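Local coordinates for protein NegoA.19184.a (Neisseria gonorrhoeae, PDB 5UEB) that is of unknown function, belongs to the DUF4265 family and pairs a five-stranded antiparallel sheet with a part holding a second antiparallel sheet and two helices, at residues D36-I41 against I56-R61. Sequence-based numbering, arbitrary orientation.
Sequences DGNFLI and IVAIER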
loop_
_atom_site.group_PDB
_atom_site.type_symbol
_atom_site.label_atom_id
_atom_site.label_comp_id
_atom_site.label_asym_id
_atom_site.label_seq_id
_atom_site.Cartn_x
_atom_site.Cartn_y
_atom_site.Cartn_z
ATOM N N ASP B 36 -12.480 16.971 6.836
ATOM C CA ASP B 36 -12.960 15.600 6.984
ATOM C C ASP B 36 -12.115 14.764 7.942
ATOM O O ASP B 36 -12.375 13.561 8.088
ATOM C CB ASP B 36 -13.061 14.912 5.620
ATOM C CG ASP B 36 -11.716 14.787 4.911
ATOM O OD1 ASP B 36 -10.676 15.169 5.475
ATOM O OD2 ASP B 36 -11.697 14.296 3.759
ATOM N N GLY B 37 -11.113 15.357 8.587
ATOM C CA GLY B 37 -10.264 14.624 9.498
ATOM C C GLY B 37 -9.060 13.974 8.859
ATOM O O GLY B 37 -8.254 13.363 9.574
ATOM N N ASN B 38 -8.915 14.070 7.540
ATOM C CA ASN B 38 -7.732 13.551 6.870
ATOM C C ASN B 38 -6.619 14.594 6.893
ATOM O O ASN B 38 -6.775 15.693 7.432
ATOM C CB ASN B 38 -8.078 13.118 5.449
ATOM C CG ASN B 38 -8.973 11.893 5.431
ATOM O OD1 ASN B 38 -8.760 10.955 6.201
ATOM N ND2 ASN B 38 -9.997 11.907 4.582
ATOM N N PHE B 39 -5.471 14.246 6.309
ATOM C CA PHE B 39 -4.239 15.019 6.466
ATOM C C PHE B 39 -3.675 15.325 5.083
ATOM O O PHE B 39 -3.417 14.404 4.296
ATOM C CB PHE B 39 -3.243 14.202 7.297
ATOM C CG PHE B 39 -1.989 14.938 7.706
ATOM C CD1 PHE B 39 -0.955 15.162 6.802
ATOM C CD2 PHE B 39 -1.805 15.324 9.027
ATOM C CE1 PHE B 39 0.217 15.800 7.209
ATOM C CE2 PHE B 39 -0.638 15.969 9.437
ATOM C CZ PHE B 39 0.365 16.215 8.532
ATOM N N LEU B 40 -3.493 16.608 4.780
ATOM C CA LEU B 40 -2.879 17.035 3.526
ATOM C C LEU B 40 -1.373 17.161 3.735
ATOM O O LEU B 40 -0.928 17.991 4.531
ATOM C CB LEU B 40 -3.465 18.380 3.091
ATOM C CG LEU B 40 -2.870 19.056 1.846
ATOM C CD1 LEU B 40 -3.157 18.214 0.614
ATOM C CD2 LEU B 40 -3.431 20.477 1.671
ATOM N N ILE B 41 -0.592 16.339 3.027
ATOM C CA ILE B 41 0.863 16.364 3.150
ATOM C C ILE B 41 1.401 17.587 2.423
ATOM O O ILE B 41 1.083 17.808 1.248
ATOM C CB ILE B 41 1.462 15.066 2.576
ATOM C CG1 ILE B 41 1.053 13.876 3.454
ATOM C CG2 ILE B 41 2.985 15.172 2.475
ATOM C CD1 ILE B 41 1.429 12.508 2.839
ATOM N N ILE B 56 -3.408 13.286 0.058
ATOM C CA ILE B 56 -4.301 13.312 1.214
ATOM C C ILE B 56 -4.328 11.914 1.810
ATOM O O ILE B 56 -4.558 10.932 1.094
ATOM C CB ILE B 56 -5.718 13.780 0.831
ATOM C CG1 ILE B 56 -5.688 15.215 0.306
ATOM C CG2 ILE B 56 -6.658 13.701 2.037
ATOM C CD1 ILE B 56 -7.005 15.663 -0.337
ATOM N N VAL B 57 -4.077 11.817 3.111
ATOM C CA VAL B 57 -3.927 10.528 3.772
ATOM C C VAL B 57 -4.805 10.480 5.012
ATOM O O VAL B 57 -5.127 11.511 5.618
ATOM C CB VAL B 57 -2.457 10.211 4.135
ATOM C CG1 VAL B 57 -1.571 10.203 2.882
ATOM C CG2 VAL B 57 -1.938 11.205 5.178
ATOM N N ALA B 58 -5.210 9.270 5.372
ATOM C CA ALA B 58 -5.905 9.000 6.619
ATOM C C ALA B 58 -4.891 8.734 7.721
ATOM O O ALA B 58 -3.793 8.227 7.474
ATOM C CB ALA B 58 -6.820 7.787 6.470
ATOM N N ILE B 59 -5.274 9.070 8.953
ATOM C CA ILE B 59 -4.350 9.060 10.074
ATOM C C ILE B 59 -4.967 8.293 11.236
ATOM O O ILE B 59 -6.180 8.075 11.304
ATOM C CB ILE B 59 -3.979 10.490 10.505
ATOM C CG1 ILE B 59 -5.233 11.233 10.954
ATOM C CG2 ILE B 59 -3.333 11.237 9.338
ATOM C CD1 ILE B 59 -4.976 12.703 11.372
ATOM N N GLU B 60 -4.093 7.865 12.154
ATOM C CA GLU B 60 -4.483 7.220 13.402
ATOM C C GLU B 60 -3.734 7.888 14.540
ATOM O O GLU B 60 -2.556 8.224 14.399
ATOM C CB GLU B 60 -4.084 5.746 13.422
ATOM C CG GLU B 60 -4.916 4.844 12.560
ATOM C CD GLU B 60 -4.673 3.372 12.875
ATOM O OE1 GLU B 60 -3.613 3.050 13.452
ATOM O OE2 GLU B 60 -5.545 2.542 12.552
ATOM N N ARG B 61 -4.405 8.036 15.679
ATOM C CA ARG B 61 -3.795 8.598 16.877
ATOM C C ARG B 61 -3.367 7.481 17.821
ATOM O O ARG B 61 -4.153 6.578 18.131
ATOM C CB ARG B 61 -4.770 9.534 17.596
ATOM C CG ARG B 61 -4.210 10.191 18.839
ATOM C CD ARG B 61 -5.174 11.240 19.377
ATOM N NE ARG B 61 -4.625 11.889 20.562
ATOM C CZ ARG B 61 -4.859 11.498 21.809
ATOM N NH1 ARG B 61 -5.648 10.456 22.039
ATOM N NH2 ARG B 61 -4.313 12.156 22.826
HETATM O O HOH W 1 -7.967 10.263 9.024
#
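Phe39 and Val57 face each other as an antiparallel hydrogen-bonded pair, each satisfying the N-H and the carbonyl of the other. The bond from Phe39 N to Val57 O is 2.8 Å long. The return bond, from Val57 N to Phe39 O, measures 2.9 Å. Phe39 O also receives a CA-H contact from Ile56 CA at 3.4 Å.

The ladder ends beyond Phe39, where the chain of 36-38 turns out of the strand and a water takes over. It accepts from Ile59 N (2.9 Å) and donates to both Gly37 O and Asn38 OD1, bridging the two segments where no direct backbone bond joins them. Asp36 OD1 accepts from Asn38 N at 2.9 Å, closing an Asx turn, with the donor lying above the carboxylate plane. A weak bond from Asn38 ND2 to Asp36 OD2 probably helps set the amide, whose OD1 also lies near Ala58 CA.

On the Phe39 side of the sheet, Phe39 CB packs on Ile59 CG2 at 3.6 Å and on Val57 CG2. With CG anti to the backbone N (chi1 -172°), the ring is carried away from 56-61. Farther along, the Ile41 and Val57 side chains cross at about a right angle, touching through CD1 and CG1. On the opposite face, Leu40 CD1 touches Ile56 CG1, and Asn38 CB meets Ile56 CG2 at 3.7 Å.

Strands 39-41 and 56-62 are the third and fourth of a five-stranded antiparallel meander, flanked by 24-33 and 65-73. Backbone hydrogen bonds continue outward on both sides, from Leu40 to Asn32 and from Ile56 to Ile72 and Lys73. Leu13 of strand 10-18 packs against Phe39, Val57 and Ile59, while Ile72 of strand 65-73 touches Asn38 and Ala58.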